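Local coordinates for protein sesquisabinene B synthase 2 (Santalum album, PDB 6A2A) that probably cyclises farnesyl diphosphate to the sesquiterpene sesquisabinene B with the help of magnesium ions, as a class I plant terpene synthase, at residues W39-L44 with W266-G271; G261-W266 with E305-A310; D467-G472 with S477-M482. All blocks are in the same frame, centred on the assembly; numbering follows the deposited sequence.

Contact 1. Residues W39-L44 with W266-G271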
loop_
_atom_site.group_PDB
_atom_site.type_symbol
_atom_site.label_atom_id
_atom_site.label_comp_id
_atom_site.label_asym_id
_atom_site.label_seq_id
_atom_site.Cartn_x
_atom_site.Cartn_y
_atom_site.Cartn_z
ATOM N N TRP A 39 10.067 -16.781 -6.844
ATOM C CA TRP A 39 10.414 -16.614 -5.462
ATOM C C TRP A 39 9.105 -16.463 -4.702
ATOM O O TRP A 39 8.185 -15.950 -5.196
ATOM C CB TRP A 39 11.260 -15.385 -5.261
ATOM C CG TRP A 39 12.548 -15.475 -5.909
ATOM C CD1 TRP A 39 13.627 -16.075 -5.442
ATOM C CD2 TRP A 39 12.896 -14.940 -7.180
ATOM N NE1 TRP A 39 14.647 -15.968 -6.326
ATOM C CE2 TRP A 39 14.215 -15.271 -7.412
ATOM C CE3 TRP A 39 12.215 -14.214 -8.136
ATOM C CZ2 TRP A 39 14.863 -14.916 -8.557
ATOM C CZ3 TRP A 39 12.845 -13.865 -9.256
ATOM C CH2 TRP A 39 14.156 -14.199 -9.470
ATOM N N ASP A 40 9.062 -16.920 -3.482
ATOM C CA ASP A 40 7.882 -16.777 -2.705
ATOM C C ASP A 40 7.824 -15.347 -2.199
ATOM O O ASP A 40 8.831 -14.758 -1.985
ATOM C CB ASP A 40 7.879 -17.854 -1.617
ATOM C CG ASP A 40 7.645 -17.318 -0.265
ATOM O OD1 ASP A 40 6.472 -17.063 0.083
ATOM O OD2 ASP A 40 8.637 -17.161 0.461
ATOM N N TYR A 41 6.643 -14.793 -2.031
ATOM C CA TYR A 41 6.530 -13.409 -1.604
ATOM C C TYR A 41 7.116 -13.009 -0.242
ATOM O O TYR A 41 7.533 -11.887 -0.088
ATOM C CB TYR A 41 5.122 -12.897 -1.741
ATOM C CG TYR A 41 4.562 -13.018 -3.141
ATOM C CD1 TYR A 41 5.200 -12.464 -4.212
ATOM C CD2 TYR A 41 3.389 -13.670 -3.371
ATOM C CE1 TYR A 41 4.700 -12.569 -5.459
ATOM C CE2 TYR A 41 2.894 -13.785 -4.613
ATOM C CZ TYR A 41 3.553 -13.234 -5.658
ATOM O OH TYR A 41 3.020 -13.366 -6.878
ATOM N N GLU A 42 7.131 -13.919 0.727
ATOM C CA GLU A 42 7.682 -13.595 2.061
ATOM C C GLU A 42 9.200 -13.488 1.914
ATOM O O GLU A 42 9.847 -12.665 2.563
ATOM C CB GLU A 42 7.223 -14.616 3.129
ATOM C CG GLU A 42 8.154 -15.816 3.346
ATOM C CD GLU A 42 7.988 -16.628 4.634
ATOM O OE1 GLU A 42 7.744 -17.868 4.544
ATOM O OE2 GLU A 42 8.146 -16.042 5.731
ATOM N N PHE A 43 9.778 -14.315 1.044
ATOM C CA PHE A 43 11.184 -14.179 0.764
ATOM C C PHE A 43 11.482 -12.775 0.207
ATOM O O PHE A 43 12.457 -12.091 0.615
ATOM C CB PHE A 43 11.639 -15.246 -0.213
ATOM C CG PHE A 43 13.068 -15.054 -0.605
ATOM C CD1 PHE A 43 14.076 -15.336 0.298
ATOM C CD2 PHE A 43 13.404 -14.515 -1.836
ATOM C CE1 PHE A 43 15.408 -15.142 -0.042
ATOM C CE2 PHE A 43 14.734 -14.294 -2.163
ATOM C CZ PHE A 43 15.734 -14.607 -1.267
ATOM N N LEU A 44 10.624 -12.321 -0.689
ATOM C CA LEU A 44 10.916 -11.097 -1.440
ATOM C C LEU A 44 10.835 -9.907 -0.479
ATOM O O LEU A 44 11.586 -8.934 -0.583
ATOM C CB LEU A 44 9.922 -10.973 -2.604
ATOM C CG LEU A 44 10.212 -11.906 -3.784
ATOM C CD1 LEU A 44 9.258 -11.692 -4.937
ATOM C CD2 LEU A 44 11.649 -11.785 -4.262
ATOM N N TRP A 266 1.410 -5.286 -2.056
ATOM C CA TRP A 266 0.300 -4.788 -2.835
ATOM C C TRP A 266 -0.365 -5.952 -3.603
ATOM O O TRP A 266 -1.593 -6.045 -3.639
ATOM C CB TRP A 266 0.764 -3.695 -3.813
ATOM C CG TRP A 266 -0.231 -3.369 -4.881
ATOM C CD1 TRP A 266 -1.363 -2.613 -4.757
ATOM C CD2 TRP A 266 -0.173 -3.791 -6.265
ATOM N NE1 TRP A 266 -2.037 -2.563 -5.946
ATOM C CE2 TRP A 266 -1.318 -3.264 -6.900
ATOM C CE3 TRP A 266 0.728 -4.561 -7.009
ATOM C CZ2 TRP A 266 -1.601 -3.486 -8.248
ATOM C CZ3 TRP A 266 0.446 -4.762 -8.352
ATOM C CH2 TRP A 266 -0.676 -4.206 -8.963
ATOM N N TRP A 267 0.472 -6.690 -4.315
ATOM C CA TRP A 267 -0.018 -7.806 -5.188
ATOM C C TRP A 267 -0.767 -8.844 -4.359
ATOM O O TRP A 267 -1.868 -9.208 -4.715
ATOM C CB TRP A 267 1.158 -8.390 -5.943
ATOM C CG TRP A 267 0.825 -9.433 -6.965
ATOM C CD1 TRP A 267 1.224 -10.728 -6.957
ATOM C CD2 TRP A 267 0.084 -9.242 -8.182
ATOM N NE1 TRP A 267 0.794 -11.355 -8.092
ATOM C CE2 TRP A 267 0.072 -10.486 -8.850
ATOM C CE3 TRP A 267 -0.560 -8.150 -8.752
ATOM C CZ2 TRP A 267 -0.512 -10.652 -10.100
ATOM C CZ3 TRP A 267 -1.144 -8.308 -10.000
ATOM C CH2 TRP A 267 -1.123 -9.553 -10.666
ATOM N N VAL A 268 -0.197 -9.281 -3.242
ATOM C CA VAL A 268 -0.902 -10.236 -2.407
ATOM C C VAL A 268 -2.213 -9.592 -1.897
ATOM O O VAL A 268 -3.264 -10.281 -1.782
ATOM C CB VAL A 268 0.042 -10.733 -1.284
ATOM C CG1 VAL A 268 -0.723 -11.511 -0.222
ATOM C CG2 VAL A 268 1.169 -11.584 -1.867
ATOM N N GLY A 269 -2.209 -8.295 -1.590
ATOM C CA GLY A 269 -3.407 -7.576 -1.193
ATOM C C GLY A 269 -4.494 -7.543 -2.253
ATOM O O GLY A 269 -5.692 -7.520 -1.944
ATOM N N THR A 270 -4.115 -7.530 -3.545
ATOM C CA THR A 270 -5.147 -7.561 -4.577
ATOM C C THR A 270 -5.789 -8.945 -4.619
ATOM O O THR A 270 -6.804 -9.107 -5.289
ATOM C CB THR A 270 -4.619 -7.287 -6.003
ATOM O OG1 THR A 270 -3.692 -8.289 -6.440
ATOM C CG2 THR A 270 -3.946 -5.945 -6.096
ATOM N N GLY A 271 -5.132 -9.985 -4.112
ATOM C CA GLY A 271 -5.579 -11.337 -4.334
ATOM C C GLY A 271 -5.272 -11.910 -5.718
ATOM O O GLY A 271 -5.535 -13.094 -5.942
#
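Tyr41 and Val268 are the nearest backbone pair, 8.1 Å apart CA to CA, where the first turn of helix 41-50 lies beside the last turn of helix 239-270. The N-terminal part of a plant terpene synthase here folds back against the all-helical class I domain. Tyr41 carries the whole contact from its side. With CG anti to the carbonyl carbon (chi1 -57°), its ring is sent across the gap between the helices. Val268 meets the flank of this ring obliquely, its CG2 lying 3.4 Å from Tyr41 CD2. Further out, the phenol reaches the indole of Trp267 at its edge and near its plane, with Tyr41 OH 3.2 Å from Trp267 CD1. The two rings are inclined at 74° with centroids 5.6 Å apart, an oblique pairing. Tyr41 follows directly on Asp40, the N-cap of its helix, which accepts from Phe43 N at OD2 (3.1 Å) and more weakly from Glu42 N at OD1. On the other side, helix 239-270 runs out at Gly271, which has positive phi, and the carbonyl of Thr270 is hydrogen-bonded to Tyr366 OH of the second subunit. The hydroxyl of Thr270 turns back on its own helix: OG1 donates to Trp267 O over 2.7 Å, in the carbonyl plane and on a lone pair.

Contact 2. Residues G261-W266 with E305-A310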
loop_
_atom_site.group_PDB
_atom_site.type_symbol
_atom_site.label_atom_id
_atom_site.label_comp_id
_atom_site.label_asym_id
_atom_site.label_seq_id
_atom_site.Cartn_x
_atom_site.Cartn_y
_atom_site.Cartn_z
ATOM N N GLY A 261 9.441 -5.516 -2.169
ATOM C CA GLY A 261 8.702 -5.762 -0.970
ATOM C C GLY A 261 7.345 -5.089 -0.972
ATOM O O GLY A 261 6.330 -5.752 -0.681
ATOM N N ARG A 262 7.329 -3.778 -1.274
ATOM C CA ARG A 262 6.104 -3.023 -1.335
ATOM C C ARG A 262 5.162 -3.600 -2.401
ATOM O O ARG A 262 3.957 -3.761 -2.160
ATOM C CB ARG A 262 6.365 -1.562 -1.645
ATOM C CG ARG A 262 6.883 -0.788 -0.440
ATOM C CD ARG A 262 6.882 0.708 -0.672
ATOM N NE ARG A 262 7.986 1.094 -1.511
ATOM C CZ ARG A 262 9.239 1.290 -1.118
ATOM N NH1 ARG A 262 9.590 1.167 0.160
ATOM N NH2 ARG A 262 10.157 1.553 -2.025
ATOM N N LEU A 263 5.731 -3.890 -3.569
ATOM C CA LEU A 263 4.892 -4.359 -4.712
ATOM C C LEU A 263 4.306 -5.737 -4.426
ATOM O O LEU A 263 3.143 -5.987 -4.777
ATOM C CB LEU A 263 5.761 -4.366 -5.961
ATOM C CG LEU A 263 5.976 -2.992 -6.566
ATOM C CD1 LEU A 263 7.058 -3.043 -7.604
ATOM C CD2 LEU A 263 4.694 -2.455 -7.180
ATOM N N SER A 264 5.063 -6.580 -3.760
ATOM C CA SER A 264 4.634 -7.935 -3.379
ATOM C C SER A 264 3.482 -7.830 -2.400
ATOM O O SER A 264 2.444 -8.525 -2.525
ATOM C CB SER A 264 5.764 -8.715 -2.760
ATOM O OG SER A 264 6.693 -9.068 -3.752
ATOM N N ARG A 265 3.650 -6.948 -1.400
ATOM C CA ARG A 265 2.550 -6.758 -0.435
ATOM C C ARG A 265 1.289 -6.242 -1.141
ATOM O O ARG A 265 0.184 -6.725 -0.859
ATOM C CB ARG A 265 3.002 -5.855 0.718
ATOM C CG ARG A 265 3.985 -6.545 1.651
ATOM C CD ARG A 265 4.339 -5.758 2.901
ATOM N NE ARG A 265 5.173 -4.604 2.598
ATOM C CZ ARG A 265 6.498 -4.633 2.549
ATOM N NH1 ARG A 265 7.152 -5.736 2.869
ATOM N NH2 ARG A 265 7.168 -3.567 2.156
ATOM N N TRP A 266 1.410 -5.286 -2.056
ATOM C CA TRP A 266 0.300 -4.788 -2.835
ATOM C C TRP A 266 -0.365 -5.952 -3.603
ATOM O O TRP A 266 -1.593 -6.045 -3.639
ATOM C CB TRP A 266 0.764 -3.695 -3.813
ATOM C CG TRP A 266 -0.231 -3.369 -4.881
ATOM C CD1 TRP A 266 -1.363 -2.613 -4.757
ATOM C CD2 TRP A 266 -0.173 -3.791 -6.265
ATOM N NE1 TRP A 266 -2.037 -2.563 -5.946
ATOM C CE2 TRP A 266 -1.318 -3.264 -6.900
ATOM C CE3 TRP A 266 0.728 -4.561 -7.009
ATOM C CZ2 TRP A 266 -1.601 -3.486 -8.248
ATOM C CZ3 TRP A 266 0.446 -4.762 -8.352
ATOM C CH2 TRP A 266 -0.676 -4.206 -8.963
ATOM N N GLU A 305 4.716 1.849 -12.686
ATOM C CA GLU A 305 4.775 1.215 -14.014
ATOM C C GLU A 305 4.723 -0.313 -13.833
ATOM O O GLU A 305 4.179 -1.015 -14.649
ATOM C CB GLU A 305 6.063 1.604 -14.765
ATOM C CG GLU A 305 6.162 3.068 -15.167
ATOM C CD GLU A 305 5.158 3.502 -16.208
ATOM O OE1 GLU A 305 5.109 2.883 -17.272
ATOM O OE2 GLU A 305 4.432 4.467 -15.953
ATOM N N ALA A 306 5.372 -0.816 -12.785
ATOM C CA ALA A 306 5.391 -2.244 -12.465
ATOM C C ALA A 306 3.969 -2.713 -12.153
ATOM O O ALA A 306 3.564 -3.813 -12.592
ATOM C CB ALA A 306 6.351 -2.511 -11.313
ATOM N N LYS A 307 3.179 -1.915 -11.454
ATOM C CA LYS A 307 1.780 -2.311 -11.179
ATOM C C LYS A 307 0.994 -2.401 -12.488
ATOM O O LYS A 307 0.295 -3.403 -12.732
ATOM C CB LYS A 307 1.081 -1.316 -10.263
ATOM C CG LYS A 307 1.589 -1.250 -8.835
ATOM C CD LYS A 307 0.750 -0.295 -8.015
ATOM C CE LYS A 307 1.110 -0.297 -6.543
ATOM N NZ LYS A 307 0.210 0.656 -5.820
ATOM N N VAL A 308 1.111 -1.384 -13.342
ATOM C CA VAL A 308 0.421 -1.442 -14.645
ATOM C C VAL A 308 0.871 -2.694 -15.430
ATOM O O VAL A 308 0.023 -3.436 -15.995
ATOM C CB VAL A 308 0.652 -0.149 -15.430
ATOM C CG1 VAL A 308 -0.030 -0.159 -16.779
ATOM C CG2 VAL A 308 0.153 1.037 -14.620
ATOM N N GLY A 309 2.189 -2.967 -15.481
ATOM C CA GLY A 309 2.671 -4.134 -16.230
ATOM C C GLY A 309 2.152 -5.458 -15.691
ATOM O O GLY A 309 1.784 -6.343 -16.473
ATOM N N ALA A 310 2.059 -5.609 -14.355
ATOM C CA ALA A 310 1.470 -6.802 -13.772
ATOM C C ALA A 310 -0.017 -6.916 -14.158
ATOM O O ALA A 310 -0.470 -8.045 -14.482
ATOM C CB ALA A 310 1.637 -6.777 -12.294
#
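Leu263 and Trp266, one turn apart, face Lys307 across two helices of the class I terpene synthase fold, whose segments approach to 11.1 Å between axes at an angle of 40°. Helix 299-321 is the one that carries the magnesium ligands Asp316 and Asp320 further along. The polar component is a cation-pi interaction: Lys307 NZ stands 4.0 Å from the centroid of the five-membered ring of Trp266, 19° off its normal. The lysine chain is extended beyond CG and lies along the same indole face. Lys307 CE makes a CH-pi contact, 3.6 Å from that centroid; nearer the backbone, CB simply lies over the six-membered ring at CH2. With CG anti to the backbone N (chi1 166°), Trp266 swings its indole into this position, and Leu282 and Thr360 also touch it. A leucine here would probably leave the lysine's methylenes and ammonium without their aromatic face, setting that long chain free to turn. Purely apolar packing completes the contact, with the two methyls of Leu263 splitting the work: CD2 meets Lys307 CG at 3.7 Å, and CD1 meets Ala306 CB at 3.8 Å.

Contact 3. Residues D467-G472 with S477-M482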
loop_
_atom_site.group_PDB
_atom_site.type_symbol
_atom_site.label_atom_id
_atom_site.label_comp_id
_atom_site.label_asym_id
_atom_site.label_seq_id
_atom_site.Cartn_x
_atom_site.Cartn_y
_atom_site.Cartn_z
ATOM N N ASP A 467 8.311 -23.850 -32.329
ATOM C CA ASP A 467 7.564 -24.868 -31.671
ATOM C C ASP A 467 6.156 -24.283 -31.698
ATOM O O ASP A 467 5.217 -24.989 -31.970
ATOM C CB ASP A 467 8.025 -24.880 -30.228
ATOM C CG ASP A 467 7.431 -25.999 -29.390
ATOM O OD1 ASP A 467 6.911 -26.975 -29.943
ATOM O OD2 ASP A 467 7.536 -25.901 -28.143
ATOM N N GLU A 468 6.001 -22.998 -31.394
ATOM C CA GLU A 468 4.696 -22.377 -31.400
ATOM C C GLU A 468 4.339 -21.805 -32.772
ATOM O O GLU A 468 3.196 -21.468 -33.043
ATOM C CB GLU A 468 4.626 -21.339 -30.298
ATOM C CG GLU A 468 3.410 -20.457 -30.316
ATOM C CD GLU A 468 2.270 -20.943 -29.450
ATOM O OE1 GLU A 468 1.255 -21.328 -30.054
ATOM O OE2 GLU A 468 2.363 -20.902 -28.191
ATOM N N MET A 469 5.328 -21.751 -33.647
ATOM C CA MET A 469 5.115 -21.235 -34.985
ATOM C C MET A 469 4.408 -22.296 -35.803
ATOM O O MET A 469 3.500 -22.003 -36.560
ATOM C CB MET A 469 6.421 -20.786 -35.620
ATOM C CG MET A 469 6.725 -19.300 -35.466
ATOM S SD MET A 469 6.793 -18.421 -37.039
ATOM C CE MET A 469 5.084 -18.568 -37.539
ATOM N N GLU A 470 4.845 -23.534 -35.634
ATOM C CA GLU A 470 4.197 -24.653 -36.288
ATOM C C GLU A 470 2.721 -24.652 -35.975
ATOM O O GLU A 470 1.975 -25.230 -36.726
ATOM C CB GLU A 470 4.799 -25.970 -35.832
ATOM C CG GLU A 470 4.167 -26.539 -34.582
ATOM C CD GLU A 470 4.853 -27.816 -34.145
ATOM O OE1 GLU A 470 5.011 -28.733 -34.968
ATOM O OE2 GLU A 470 5.227 -27.903 -32.978
ATOM N N ARG A 471 2.290 -23.997 -34.892
ATOM C CA ARG A 471 0.884 -23.915 -34.627
ATOM C C ARG A 471 0.133 -22.893 -35.500
ATOM O O ARG A 471 -1.044 -22.720 -35.331
ATOM C CB ARG A 471 0.643 -23.767 -33.144
ATOM C CG ARG A 471 1.639 -24.596 -32.370
ATOM C CD ARG A 471 1.098 -25.089 -31.059
ATOM N NE ARG A 471 1.885 -26.202 -30.574
ATOM C CZ ARG A 471 1.927 -26.596 -29.316
ATOM N NH1 ARG A 471 1.237 -25.951 -28.419
ATOM N NH2 ARG A 471 2.681 -27.616 -28.957
ATOM N N GLY A 472 0.845 -22.192 -36.399
ATOM C CA GLY A 472 0.201 -21.318 -37.414
ATOM C C GLY A 472 -0.671 -20.221 -36.818
ATOM O O GLY A 472 -1.751 -19.939 -37.343
ATOM N N SER A 477 3.562 -11.271 -36.138
ATOM C CA SER A 477 4.295 -10.623 -37.205
ATOM C C SER A 477 4.803 -11.492 -38.361
ATOM O O SER A 477 4.510 -11.247 -39.478
ATOM C CB SER A 477 5.460 -9.797 -36.640
ATOM O OG SER A 477 5.053 -8.834 -35.735
ATOM N N ILE A 478 5.599 -12.483 -38.044
ATOM C CA ILE A 478 6.161 -13.331 -39.072
ATOM C C ILE A 478 5.078 -13.993 -39.915
ATOM O O ILE A 478 5.094 -13.868 -41.078
ATOM C CB ILE A 478 7.115 -14.379 -38.497
ATOM C CG1 ILE A 478 8.280 -13.717 -37.793
ATOM C CG2 ILE A 478 7.664 -15.255 -39.591
ATOM C CD1 ILE A 478 9.057 -14.629 -36.901
ATOM N N GLN A 479 4.118 -14.639 -39.278
ATOM C CA GLN A 479 3.053 -15.319 -39.973
ATOM C C GLN A 479 2.239 -14.383 -40.821
ATOM O O GLN A 479 1.903 -14.708 -41.919
ATOM C CB GLN A 479 2.164 -16.134 -39.039
ATOM C CG GLN A 479 1.202 -17.071 -39.745
ATOM C CD GLN A 479 1.873 -18.146 -40.569
ATOM O OE1 GLN A 479 2.720 -18.854 -40.096
ATOM N NE2 GLN A 479 1.495 -18.242 -41.806
ATOM N N CYS A 480 1.955 -13.202 -40.312
ATOM C CA CYS A 480 1.222 -12.228 -41.081
ATOM C C CYS A 480 1.944 -11.882 -42.373
ATOM O O CYS A 480 1.339 -11.758 -43.380
ATOM C CB CYS A 480 1.019 -10.936 -40.300
ATOM S SG CYS A 480 -0.243 -11.016 -39.087
ATOM N N TYR A 481 3.235 -11.666 -42.293
ATOM C CA TYR A 481 4.022 -11.348 -43.453
ATOM C C TYR A 481 4.112 -12.556 -44.376
ATOM O O TYR A 481 4.028 -12.413 -45.549
ATOM C CB TYR A 481 5.395 -10.852 -43.096
ATOM C CG TYR A 481 6.168 -10.404 -44.293
ATOM C CD1 TYR A 481 5.926 -9.202 -44.873
ATOM C CD2 TYR A 481 7.123 -11.206 -44.847
ATOM C CE1 TYR A 481 6.622 -8.796 -45.973
ATOM C CE2 TYR A 481 7.826 -10.816 -45.951
ATOM C CZ TYR A 481 7.574 -9.613 -46.504
ATOM O OH TYR A 481 8.273 -9.233 -47.581
ATOM N N MET A 482 4.238 -13.744 -43.810
ATOM C CA MET A 482 4.240 -14.964 -44.580
ATOM C C MET A 482 2.952 -15.076 -45.366
ATOM O O MET A 482 2.975 -15.380 -46.529
ATOM C CB MET A 482 4.329 -16.161 -43.684
ATOM C CG MET A 482 5.692 -16.421 -43.204
ATOM S SD MET A 482 5.685 -17.765 -42.076
ATOM C CE MET A 482 5.505 -19.135 -43.210
#
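The loop that leaves the metal-binding helix 447-462 is packed by Met469 onto helix 477-485, against Ile478 and Gln479. Met469 opens a type I beta turn that ends at Gly472, closed by a hydrogen bond from Gly472 N to Met469 O, 2.7 Å. Gly472 is also the point of nearest backbone approach, its CA lying 7.1 Å from that of Gln479. It leaves the turn in a left-handed conformation, with phi 58°. The chain of Met469 bends at both chi2 and chi3, which carries SD and CE to the helix although the CB points elsewhere. There SD lies 4.2 Å from Ile478 CG2, the two side chains crossing at about a right angle. The loop belongs to the second metal-binding region of class I terpene synthases: the sequence from Asn460 to Glu468 fits the NSE/DTE motif, and Asn460 is a magnesium ligand. The side chains of Ile478 and Asn460 are about 10 Å apart. No metal is bound to this chain, and Asp467 and Glu468 are poorly ordered, consistent with a loop that has not settled in its metal-bound form. Elsewhere the helix is joined to its neighbours by Ser477 OG, hydrogen-bonded to Asp461 OD2, and by Ile478, which packs on Ala492 of helix 489-510. Gln479 has CG anti to its own backbone N (chi1 -169°) and bends at chi2, so that the amide stands out from the flank of the helix on the side of the loop. The NE2 end is hydrogen-bonded to Asn483 OD1, which is likely to fix the rotation of the amide. Its OE1 then turns to the loop, 4.4 Å from Gly472 CA and 3.5 Å from the methyl CE of Met469, which in turn lies 4.1 Å from Gln479 CB.

In the fold
From the N terminus, helix 41-50 opens contact 1, which closes more than two hundred residues later at the end of helix 239-270. Contact 2 starts on that same helix, before contact 1 has closed, and ends on helix 299-321, so the two cross along the chain and share Trp266. They also touch in space: Ser264 packs against Tyr41 and Leu44, and Trp267 CZ3 lies 3.9 Å from Ala310 CB. Helix 239-270 thus ties the N-terminal segment to helix 299-321, which carries metal ligands, through two different faces. Contact 3 follows in series, closing a short local loop after helix 447-462, its nearest atoms about 19 Å from contact 2.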